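Local coordinates for transcription initiation factor tfiid subunit 72/90-100 KDA (Encephalitozoon cuniculi, PDB 2J4B), which probably acts as the TAF5 component of the general transcription factor TFIID in regulating transcription by RNA polymerase II, this chain being its N-terminal domain, at residues A[10-15]-A[36-41]; A[40-45]-A[56-61]; A[100-105]-A[130-135]. All blocks are in the same frame, centred on the assembly; numbering follows the deposited sequence.

Contact 1: A[10-15]-A[36-41]; sequences TSYVSL and PLFIHI
Tyr12 reaches from helix 8-21 across to Leu37, Phe38 and Ile41 on the antiparallel helix 34-47. The segment axes stay 11.0 Å apart, and the phenol ring bridges much of that gap. The CB of Tyr12 meets the end of the Ile41 side chain, with Tyr12 CB 3.6 Å from Ile41 CD1. The same methyl also lies near CG and CD1 of the ring. Further out, Tyr12 CD1 has Leu37 CG at 3.9 Å, sitting at the ring edge and close to its plane. Next comes CE1, with Phe38 CB 3.8 Å away from Tyr12 CE1. The hydroxyl ends beside the Phe38 ring and is hydrogen-bonded to NE2 of His65, outside the two segments. With CG anti to the backbone N (chi1 178°), the ring is carried out toward helix 34-47, past Leu37, whose side chain runs the opposite way. One turn later, Leu15 adds a methyl contact, Leu15 CD2 to Leu37 CD2 at 3.6 Å. Helix 120-129 closes over this layer, its Ile122 touching Leu15 and Leu37. On helix 51-61, Phe57 meets the Tyr12 ring edge-to-face and Tyr61 packs against it as well.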
loop_
_atom_site.group_PDB
_atom_site.type_symbol
_atom_site.label_atom_id
_atom_site.label_comp_id
_atom_site.label_asym_id
_atom_site.label_seq_id
_atom_site.Cartn_x
_atom_site.Cartn_y
_atom_site.Cartn_z
ATOM N N THR A 10 3.175 -0.866 -11.512
ATOM C CA THR A 10 4.429 -0.207 -11.850
ATOM C C THR A 10 4.837 0.776 -10.751
ATOM O O THR A 10 6.014 0.849 -10.388
ATOM C CB THR A 10 4.309 0.553 -13.189
ATOM O OG1 THR A 10 3.915 -0.356 -14.222
ATOM C CG2 THR A 10 5.631 1.188 -13.577
ATOM N N SER A 11 3.858 1.514 -10.220
ATOM C CA SER A 11 4.110 2.561 -9.236
ATOM C C SER A 11 4.512 1.963 -7.894
ATOM O O SER A 11 5.349 2.520 -7.180
ATOM C CB SER A 11 2.870 3.449 -9.059
ATOM O OG SER A 11 2.499 4.070 -10.282
ATOM N N TYR A 12 3.904 0.833 -7.558
ATOM C CA TYR A 12 4.253 0.104 -6.356
ATOM C C TYR A 12 5.714 -0.339 -6.391
ATOM O O TYR A 12 6.475 -0.055 -5.470
ATOM C CB TYR A 12 3.339 -1.109 -6.209
ATOM C CG TYR A 12 3.655 -1.972 -5.012
ATOM C CD1 TYR A 12 3.060 -1.725 -3.784
ATOM C CD2 TYR A 12 4.537 -3.033 -5.113
ATOM C CE1 TYR A 12 3.341 -2.499 -2.690
ATOM C CE2 TYR A 12 4.825 -3.818 -4.022
ATOM C CZ TYR A 12 4.225 -3.551 -2.813
ATOM O OH TYR A 12 4.508 -4.335 -1.718
ATOM N N VAL A 13 6.096 -1.032 -7.458
ATOM C CA VAL A 13 7.484 -1.449 -7.674
ATOM C C VAL A 13 8.488 -0.295 -7.620
ATOM O O VAL A 13 9.511 -0.384 -6.953
ATOM C CB VAL A 13 7.645 -2.141 -9.052
ATOM C CG1 VAL A 13 9.111 -2.463 -9.315
ATOM C CG2 VAL A 13 6.773 -3.410 -9.136
ATOM N N SER A 14 8.202 0.776 -8.348
ATOM C CA SER A 14 9.106 1.924 -8.436
ATOM C C SER A 14 9.292 2.607 -7.065
ATOM O O SER A 14 10.395 3.062 -6.726
ATOM C CB SER A 14 8.577 2.909 -9.484
ATOM O OG SER A 14 8.829 4.251 -9.111
ATOM N N LEU A 15 8.218 2.660 -6.283
ATOM C CA LEU A 15 8.301 3.063 -4.883
ATOM C C LEU A 15 9.101 2.056 -4.064
ATOM O O LEU A 15 10.018 2.419 -3.344
ATOM C CB LEU A 15 6.908 3.206 -4.289
ATOM C CG LEU A 15 6.854 3.503 -2.787
ATOM C CD1 LEU A 15 7.608 4.782 -2.424
ATOM C CD2 LEU A 15 5.400 3.549 -2.345
ATOM N N PRO A 36 -0.277 -1.409 3.364
ATOM C CA PRO A 36 -1.580 -0.838 3.004
ATOM C C PRO A 36 -1.683 -0.477 1.525
ATOM O O PRO A 36 -2.718 -0.689 0.926
ATOM C CB PRO A 36 -1.684 0.410 3.889
ATOM C CG PRO A 36 -0.292 0.703 4.315
ATOM C CD PRO A 36 0.409 -0.594 4.378
ATOM N N LEU A 37 -0.620 0.041 0.934
ATOM C CA LEU A 37 -0.634 0.316 -0.493
ATOM C C LEU A 37 -0.876 -0.966 -1.307
ATOM O O LEU A 37 -1.660 -0.975 -2.260
ATOM C CB LEU A 37 0.692 0.933 -0.912
ATOM C CG LEU A 37 0.853 1.222 -2.407
ATOM C CD1 LEU A 37 -0.396 1.906 -3.037
ATOM C CD2 LEU A 37 2.140 2.069 -2.608
ATOM N N PHE A 38 -0.178 -2.032 -0.917
ATOM C CA PHE A 38 -0.298 -3.357 -1.520
ATOM C C PHE A 38 -1.725 -3.911 -1.520
ATOM O O PHE A 38 -2.243 -4.323 -2.547
ATOM C CB PHE A 38 0.617 -4.319 -0.765
ATOM C CG PHE A 38 0.410 -5.762 -1.093
ATOM C CD1 PHE A 38 0.934 -6.307 -2.252
ATOM C CD2 PHE A 38 -0.253 -6.597 -0.206
ATOM C CE1 PHE A 38 0.779 -7.666 -2.533
ATOM C CE2 PHE A 38 -0.404 -7.962 -0.467
ATOM C CZ PHE A 38 0.111 -8.490 -1.631
ATOM N N ILE A 39 -2.345 -3.926 -0.354
ATOM C CA ILE A 39 -3.718 -4.402 -0.232
ATOM C C ILE A 39 -4.597 -3.529 -1.095
ATOM O O ILE A 39 -5.446 -4.018 -1.835
ATOM C CB ILE A 39 -4.204 -4.349 1.239
ATOM C CG1 ILE A 39 -3.438 -5.378 2.084
ATOM C CG2 ILE A 39 -5.710 -4.603 1.330
ATOM C CD1 ILE A 39 -3.535 -6.804 1.566
ATOM N N HIS A 40 -4.371 -2.222 -1.021
ATOM C CA HIS A 40 -5.215 -1.285 -1.742
ATOM C C HIS A 40 -5.154 -1.494 -3.251
ATOM O O HIS A 40 -6.161 -1.338 -3.934
ATOM C CB HIS A 40 -4.885 0.162 -1.371
ATOM C CG HIS A 40 -5.667 0.668 -0.208
ATOM N ND1 HIS A 40 -7.041 0.745 -0.216
ATOM C CD2 HIS A 40 -5.272 1.114 1.007
ATOM C CE1 HIS A 40 -7.460 1.225 0.940
ATOM N NE2 HIS A 40 -6.404 1.456 1.702
ATOM N N ILE A 41 -3.977 -1.803 -3.771
ATOM C CA ILE A 41 -3.846 -2.160 -5.194
ATOM C C ILE A 41 -4.599 -3.456 -5.542
ATOM O O ILE A 41 -5.309 -3.534 -6.548
ATOM C CB ILE A 41 -2.353 -2.279 -5.594
ATOM C CG1 ILE A 41 -1.698 -0.882 -5.519
ATOM C CG2 ILE A 41 -2.209 -2.890 -6.976
ATOM C CD1 ILE A 41 -0.185 -0.911 -5.590
#

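Contact 2: A[40-45]-A[56-61]; sequences HIYFDL and EFFEKY
Phe57 offers one ring face to Ile41, while its neighbour Phe58 packs against Tyr42, joining helix 51-61 to the antiparallel helix 34-47. The CH-pi contact is the first kind: Ile41 CG2 stands 3.8 Å from the centroid of the Phe57 ring and only 17° off the ring normal. CG2, anti to the backbone N, is the branch that reaches over the ring. The methyl sits off-centre, toward the rim, with CE2 the nearest ring atom.

The aromatic pair is of a different sort. The Tyr42 and Phe58 rings meet obliquely, their centroids 4.4 Å apart and their planes inclined at 40°. Phe58 CD1 lies over the centre of the Tyr42 ring, and Phe58 CB approaches Tyr42 CE1 to 3.4 Å.

Aliphatic packing completes the set, Leu45 CD1 lying 4.1 Å from Phe57 CB, where the two side chains cross at about a right angle. Beyond the segments, Ile72 and Phe75 of helix 69-75 lie against Phe58, and the Tyr42 hydroxyl makes a weak hydrogen bond to Ile78 O. Between these segments the contact rests on buried carbon surface and ring faces, with no polar pairing across it.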
loop_
_atom_site.group_PDB
_atom_site.type_symbol
_atom_site.label_atom_id
_atom_site.label_comp_id
_atom_site.label_asym_id
_atom_site.label_seq_id
_atom_site.Cartn_x
_atom_site.Cartn_y
_atom_site.Cartn_z
ATOM N N HIS A 40 -4.371 -2.222 -1.021
ATOM C CA HIS A 40 -5.215 -1.285 -1.742
ATOM C C HIS A 40 -5.154 -1.494 -3.251
ATOM O O HIS A 40 -6.161 -1.338 -3.934
ATOM C CB HIS A 40 -4.885 0.162 -1.371
ATOM C CG HIS A 40 -5.667 0.668 -0.208
ATOM N ND1 HIS A 40 -7.041 0.745 -0.216
ATOM C CD2 HIS A 40 -5.272 1.114 1.007
ATOM C CE1 HIS A 40 -7.460 1.225 0.940
ATOM N NE2 HIS A 40 -6.404 1.456 1.702
ATOM N N ILE A 41 -3.977 -1.803 -3.771
ATOM C CA ILE A 41 -3.846 -2.160 -5.194
ATOM C C ILE A 41 -4.599 -3.456 -5.542
ATOM O O ILE A 41 -5.309 -3.534 -6.548
ATOM C CB ILE A 41 -2.353 -2.279 -5.594
ATOM C CG1 ILE A 41 -1.698 -0.882 -5.519
ATOM C CG2 ILE A 41 -2.209 -2.890 -6.976
ATOM C CD1 ILE A 41 -0.185 -0.911 -5.590
ATOM N N TYR A 42 -4.451 -4.460 -4.687
ATOM C CA TYR A 42 -5.178 -5.709 -4.806
ATOM C C TYR A 42 -6.692 -5.503 -4.832
ATOM O O TYR A 42 -7.384 -6.031 -5.694
ATOM C CB TYR A 42 -4.810 -6.583 -3.627
ATOM C CG TYR A 42 -5.386 -7.980 -3.626
ATOM C CD1 TYR A 42 -5.009 -8.913 -4.597
ATOM C CD2 TYR A 42 -6.262 -8.388 -2.624
ATOM C CE1 TYR A 42 -5.508 -10.203 -4.586
ATOM C CE2 TYR A 42 -6.771 -9.690 -2.609
ATOM C CZ TYR A 42 -6.381 -10.587 -3.597
ATOM O OH TYR A 42 -6.869 -11.871 -3.598
ATOM N N PHE A 43 -7.213 -4.751 -3.869
ATOM C CA PHE A 43 -8.639 -4.461 -3.829
ATOM C C PHE A 43 -9.092 -3.642 -5.044
ATOM O O PHE A 43 -10.229 -3.794 -5.517
ATOM C CB PHE A 43 -8.981 -3.723 -2.540
ATOM C CG PHE A 43 -9.076 -4.614 -1.324
ATOM C CD1 PHE A 43 -8.722 -5.948 -1.378
ATOM C CD2 PHE A 43 -9.500 -4.091 -0.111
ATOM C CE1 PHE A 43 -8.808 -6.741 -0.266
ATOM C CE2 PHE A 43 -9.586 -4.891 1.019
ATOM C CZ PHE A 43 -9.228 -6.206 0.942
ATOM N N ASP A 44 -8.211 -2.780 -5.555
ATOM C CA ASP A 44 -8.557 -1.938 -6.701
ATOM C C ASP A 44 -8.601 -2.719 -8.032
ATOM O O ASP A 44 -9.450 -2.446 -8.891
ATOM C CB ASP A 44 -7.621 -0.747 -6.786
ATOM C CG ASP A 44 -8.114 0.431 -5.978
ATOM O OD1 ASP A 44 -9.350 0.551 -5.840
ATOM O OD2 ASP A 44 -7.293 1.248 -5.474
ATOM N N LEU A 45 -7.714 -3.700 -8.191
ATOM C CA LEU A 45 -7.751 -4.594 -9.345
ATOM C C LEU A 45 -9.001 -5.479 -9.342
ATOM O O LEU A 45 -9.568 -5.798 -10.410
ATOM C CB LEU A 45 -6.488 -5.463 -9.397
ATOM C CG LEU A 45 -5.180 -4.718 -9.717
ATOM C CD1 LEU A 45 -3.965 -5.642 -9.423
ATOM C CD2 LEU A 45 -5.135 -4.153 -11.152
ATOM N N GLU A 56 -2.151 -12.459 -9.438
ATOM C CA GLU A 56 -0.727 -12.428 -9.789
ATOM C C GLU A 56 0.050 -11.394 -8.962
ATOM O O GLU A 56 1.170 -11.656 -8.523
ATOM C CB GLU A 56 -0.530 -12.116 -11.275
ATOM C CG GLU A 56 -1.333 -12.978 -12.220
ATOM C CD GLU A 56 -0.697 -13.092 -13.599
ATOM O OE1 GLU A 56 0.314 -12.382 -13.851
ATOM O OE2 GLU A 56 -1.198 -13.912 -14.416
ATOM N N PHE A 57 -0.530 -10.209 -8.793
ATOM C CA PHE A 57 0.126 -9.125 -8.071
ATOM C C PHE A 57 0.292 -9.485 -6.593
ATOM O O PHE A 57 1.350 -9.322 -6.005
ATOM C CB PHE A 57 -0.689 -7.827 -8.200
ATOM C CG PHE A 57 -0.231 -6.730 -7.273
ATOM C CD1 PHE A 57 0.832 -5.919 -7.611
ATOM C CD2 PHE A 57 -0.860 -6.527 -6.058
ATOM C CE1 PHE A 57 1.264 -4.908 -6.754
ATOM C CE2 PHE A 57 -0.437 -5.535 -5.193
ATOM C CZ PHE A 57 0.629 -4.719 -5.543
ATOM N N PHE A 58 -0.797 -9.965 -6.011
ATOM C CA PHE A 58 -0.824 -10.412 -4.636
ATOM C C PHE A 58 0.262 -11.466 -4.390
ATOM O O PHE A 58 1.123 -11.309 -3.525
ATOM C CB PHE A 58 -2.209 -10.991 -4.341
ATOM C CG PHE A 58 -2.452 -11.277 -2.896
ATOM C CD1 PHE A 58 -2.938 -10.294 -2.053
ATOM C CD2 PHE A 58 -2.204 -12.524 -2.377
ATOM C CE1 PHE A 58 -3.170 -10.562 -0.717
ATOM C CE2 PHE A 58 -2.427 -12.792 -1.049
ATOM C CZ PHE A 58 -2.906 -11.812 -0.218
ATOM N N GLU A 59 0.227 -12.537 -5.164
ATOM C CA GLU A 59 1.174 -13.630 -5.000
ATOM C C GLU A 59 2.623 -13.183 -5.158
ATOM O O GLU A 59 3.508 -13.709 -4.490
ATOM C CB GLU A 59 0.874 -14.747 -6.009
ATOM C CG GLU A 59 -0.442 -15.468 -5.780
ATOM C CD GLU A 59 -0.563 -16.059 -4.388
ATOM O OE1 GLU A 59 0.413 -16.669 -3.902
ATOM O OE2 GLU A 59 -1.647 -15.914 -3.777
ATOM N N LYS A 60 2.865 -12.224 -6.044
ATOM C CA LYS A 60 4.220 -11.804 -6.358
ATOM C C LYS A 60 4.853 -11.055 -5.199
ATOM O O LYS A 60 5.967 -11.369 -4.797
ATOM C CB LYS A 60 4.232 -10.938 -7.616
ATOM C CG LYS A 60 5.622 -10.451 -8.016
ATOM C CD LYS A 60 5.612 -9.680 -9.330
ATOM C CE LYS A 60 5.491 -10.598 -10.525
ATOM N NZ LYS A 60 4.078 -11.020 -10.769
ATOM N N TYR A 61 4.130 -10.086 -4.640
ATOM C CA TYR A 61 4.684 -9.220 -3.605
ATOM C C TYR A 61 4.187 -9.511 -2.184
ATOM O O TYR A 61 4.481 -8.741 -1.276
ATOM C CB TYR A 61 4.404 -7.752 -3.945
ATOM C CG TYR A 61 4.838 -7.357 -5.334
ATOM C CD1 TYR A 61 6.179 -7.168 -5.641
ATOM C CD2 TYR A 61 3.901 -7.170 -6.340
ATOM C CE1 TYR A 61 6.576 -6.818 -6.918
ATOM C CE2 TYR A 61 4.285 -6.821 -7.619
ATOM C CZ TYR A 61 5.620 -6.643 -7.904
ATOM O OH TYR A 61 5.978 -6.306 -9.192
#

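Contact 3: A[100-105]-A[130-135]; sequences LSMGRY and LDIKVY
Met102 O accepts the shortest hydrogen bond here, from Tyr135 N at 2.7 Å, in a two-stranded parallel sheet formed by strands 98-103 and 130-135. The link between them is a beta-alpha-beta type crossover built from two helices, 104-116 and 120-129. Tyr135 N comes in almost in line with the Met102 carbonyl. Met102 N in turn donates to Lys133 O at 3.0 Å, so Met102 bonds on both its N and O to residues flanking Val134. Leu100 repeats the pattern around Ile132. Leu100 O receives Lys133 N at 3.0 Å, and Leu100 N reaches Asp131 O at 3.1 Å. That last donor stands 44° out of the Asp131 carbonyl plane, a more skewed approach than at the other three bonds. CA-H...O contacts from Ile132 and Val134 run to the same two acceptors, Leu100 O and Met102 O.

The face bearing Leu100, Met102, Ile132 and Val134 turns to the helices. Leu100 CD1 touches Leu130 CD1 at 3.8 Å, and Met102 CG lies 4.0 Å from Ile132 CG2. Pro32 and Leu33 lie against Leu100, while Leu110 of the crossover packs on Met102. Ser101, Lys133 and Tyr135 point to the other face, which is largely solvent-exposed. Where strand 98-103 ends, Gly103 occupies the N-cap position of helix 104-116, its N bonded to OD2 of Asp29. Just beyond, in the first turn, Arg104 CA rests 3.7 Å from the CG1 methyl of Val134.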
loop_
_atom_site.group_PDB
_atom_site.type_symbol
_atom_site.label_atom_id
_atom_site.label_comp_id
_atom_site.label_asym_id
_atom_site.label_seq_id
_atom_site.Cartn_x
_atom_site.Cartn_y
_atom_site.Cartn_z
ATOM N N LEU A 100 -0.126 5.189 10.043
ATOM C CA LEU A 100 1.322 5.018 9.996
ATOM C C LEU A 100 1.952 6.164 10.794
ATOM O O LEU A 100 1.327 7.202 10.994
ATOM C CB LEU A 100 1.827 5.053 8.550
ATOM C CG LEU A 100 1.315 3.995 7.548
ATOM C CD1 LEU A 100 1.448 4.466 6.132
ATOM C CD2 LEU A 100 2.009 2.637 7.711
ATOM N N SER A 101 3.175 5.966 11.275
ATOM C CA SER A 101 3.928 7.045 11.893
ATOM C C SER A 101 5.239 7.189 11.153
ATOM O O SER A 101 5.850 6.189 10.768
ATOM C CB SER A 101 4.188 6.751 13.369
ATOM O OG SER A 101 5.228 5.791 13.513
ATOM N N MET A 102 5.650 8.432 10.940
ATOM C CA MET A 102 6.867 8.757 10.186
ATOM C C MET A 102 7.596 9.938 10.798
ATOM O O MET A 102 6.960 10.833 11.333
ATOM C CB MET A 102 6.513 9.166 8.756
ATOM C CG MET A 102 6.040 8.058 7.911
ATOM S SD MET A 102 6.110 8.438 6.160
ATOM C CE MET A 102 5.187 7.011 5.573
ATOM N N GLY A 103 8.921 9.946 10.701
ATOM C CA GLY A 103 9.703 11.116 11.048
ATOM C C GLY A 103 9.513 12.167 9.973
ATOM O O GLY A 103 9.094 11.848 8.860
ATOM N N ARG A 104 9.824 13.417 10.294
ATOM C CA ARG A 104 9.629 14.529 9.372
ATOM C C ARG A 104 10.468 14.401 8.106
ATOM O O ARG A 104 10.023 14.790 7.033
ATOM C CB ARG A 104 9.970 15.866 10.044
ATOM C CG ARG A 104 9.282 17.080 9.385
ATOM C CD ARG A 104 10.196 18.328 9.200
ATOM N NE ARG A 104 11.152 18.531 10.286
ATOM C CZ ARG A 104 11.933 19.606 10.415
ATOM N NH1 ARG A 104 11.873 20.598 9.524
ATOM N NH2 ARG A 104 12.780 19.693 11.439
ATOM N N TYR A 105 11.678 13.865 8.221
ATOM C CA TYR A 105 12.553 13.737 7.061
ATOM C C TYR A 105 12.105 12.630 6.072
ATOM O O TYR A 105 11.989 12.875 4.881
ATOM C CB TYR A 105 13.986 13.495 7.514
ATOM C CG TYR A 105 14.519 14.584 8.405
ATOM C CD1 TYR A 105 14.582 15.895 7.962
ATOM C CD2 TYR A 105 14.948 14.306 9.703
ATOM C CE1 TYR A 105 15.054 16.898 8.778
ATOM C CE2 TYR A 105 15.431 15.307 10.521
ATOM C CZ TYR A 105 15.475 16.602 10.051
ATOM O OH TYR A 105 15.947 17.624 10.855
ATOM N N LEU A 130 -4.792 6.773 4.017
ATOM C CA LEU A 130 -3.745 6.660 5.011
ATOM C C LEU A 130 -3.762 7.810 5.985
ATOM O O LEU A 130 -4.022 8.938 5.627
ATOM C CB LEU A 130 -2.365 6.574 4.367
ATOM C CG LEU A 130 -2.116 5.367 3.483
ATOM C CD1 LEU A 130 -0.657 5.292 3.092
ATOM C CD2 LEU A 130 -2.561 4.134 4.218
ATOM N N ASP A 131 -3.464 7.496 7.236
ATOM C CA ASP A 131 -3.494 8.472 8.283
ATOM C C ASP A 131 -2.109 8.556 8.884
ATOM O O ASP A 131 -1.789 7.809 9.819
ATOM C CB ASP A 131 -4.510 8.038 9.320
ATOM C CG ASP A 131 -4.758 9.080 10.322
ATOM O OD1 ASP A 131 -3.905 9.984 10.417
ATOM O OD2 ASP A 131 -5.808 9.004 11.000
ATOM N N ILE A 132 -1.281 9.452 8.333
ATOM C CA ILE A 132 0.136 9.518 8.682
ATOM C C ILE A 132 0.385 10.589 9.756
ATOM O O ILE A 132 0.150 11.764 9.526
ATOM C CB ILE A 132 1.018 9.827 7.450
ATOM C CG1 ILE A 132 0.755 8.819 6.316
ATOM C CG2 ILE A 132 2.506 9.831 7.826
ATOM C CD1 ILE A 132 1.555 9.095 4.999
ATOM N N LYS A 133 0.848 10.162 10.928
ATOM C CA LYS A 133 1.331 11.072 11.944
ATOM C C LYS A 133 2.797 11.415 11.720
ATOM O O LYS A 133 3.667 10.550 11.861
ATOM C CB LYS A 133 1.176 10.463 13.324
ATOM C CG LYS A 133 1.758 11.360 14.419
ATOM C CD LYS A 133 1.415 10.859 15.786
ATOM C CE LYS A 133 2.437 11.327 16.781
ATOM N NZ LYS A 133 2.696 12.766 16.624
ATOM N N VAL A 134 3.078 12.679 11.398
ATOM C CA VAL A 134 4.448 13.106 11.072
ATOM C C VAL A 134 5.102 13.653 12.331
ATOM O O VAL A 134 4.723 14.716 12.816
ATOM C CB VAL A 134 4.471 14.161 9.934
ATOM C CG1 VAL A 134 5.900 14.636 9.637
ATOM C CG2 VAL A 134 3.815 13.615 8.678
ATOM N N TYR A 135 6.053 12.899 12.886
ATOM C CA TYR A 135 6.750 13.318 14.098
ATOM C C TYR A 135 7.712 14.420 13.741
ATOM O O TYR A 135 8.551 14.239 12.855
ATOM C CB TYR A 135 7.526 12.182 14.792
ATOM C CG TYR A 135 8.338 12.737 15.941
ATOM C CD1 TYR A 135 7.751 13.011 17.177
ATOM C CD2 TYR A 135 9.670 13.089 15.768
ATOM C CE1 TYR A 135 8.484 13.572 18.206
ATOM C CE2 TYR A 135 10.409 13.655 16.807
ATOM C CZ TYR A 135 9.812 13.897 18.003
ATOM O OH TYR A 135 10.556 14.459 19.007
#

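Overall arrangement
Contacts 1 and 2 belong to one continuous helical core, their centres about 8 Å apart. Helix 34-47 serves both, and helices 8-21 and 51-61 each lie antiparallel to it; the contacts share His40 and Ile41, contact 2 beginning on the helix where contact 1 ends. They also touch directly, the Phe38 ring of contact 1 meeting Phe57 and Phe58 of contact 2. Contact 3 comes later in the chain, its centre about 18 Å from that of contact 1 and 24 Å from that of contact 2, beyond the chain's centre from the latter. Pro36 packing on Leu130 connects it to contact 1. The small parallel sheet brings strand 130-135, near the end of the modelled chain, alongside strand 98-103 at one side of a mostly helical NTD2 domain.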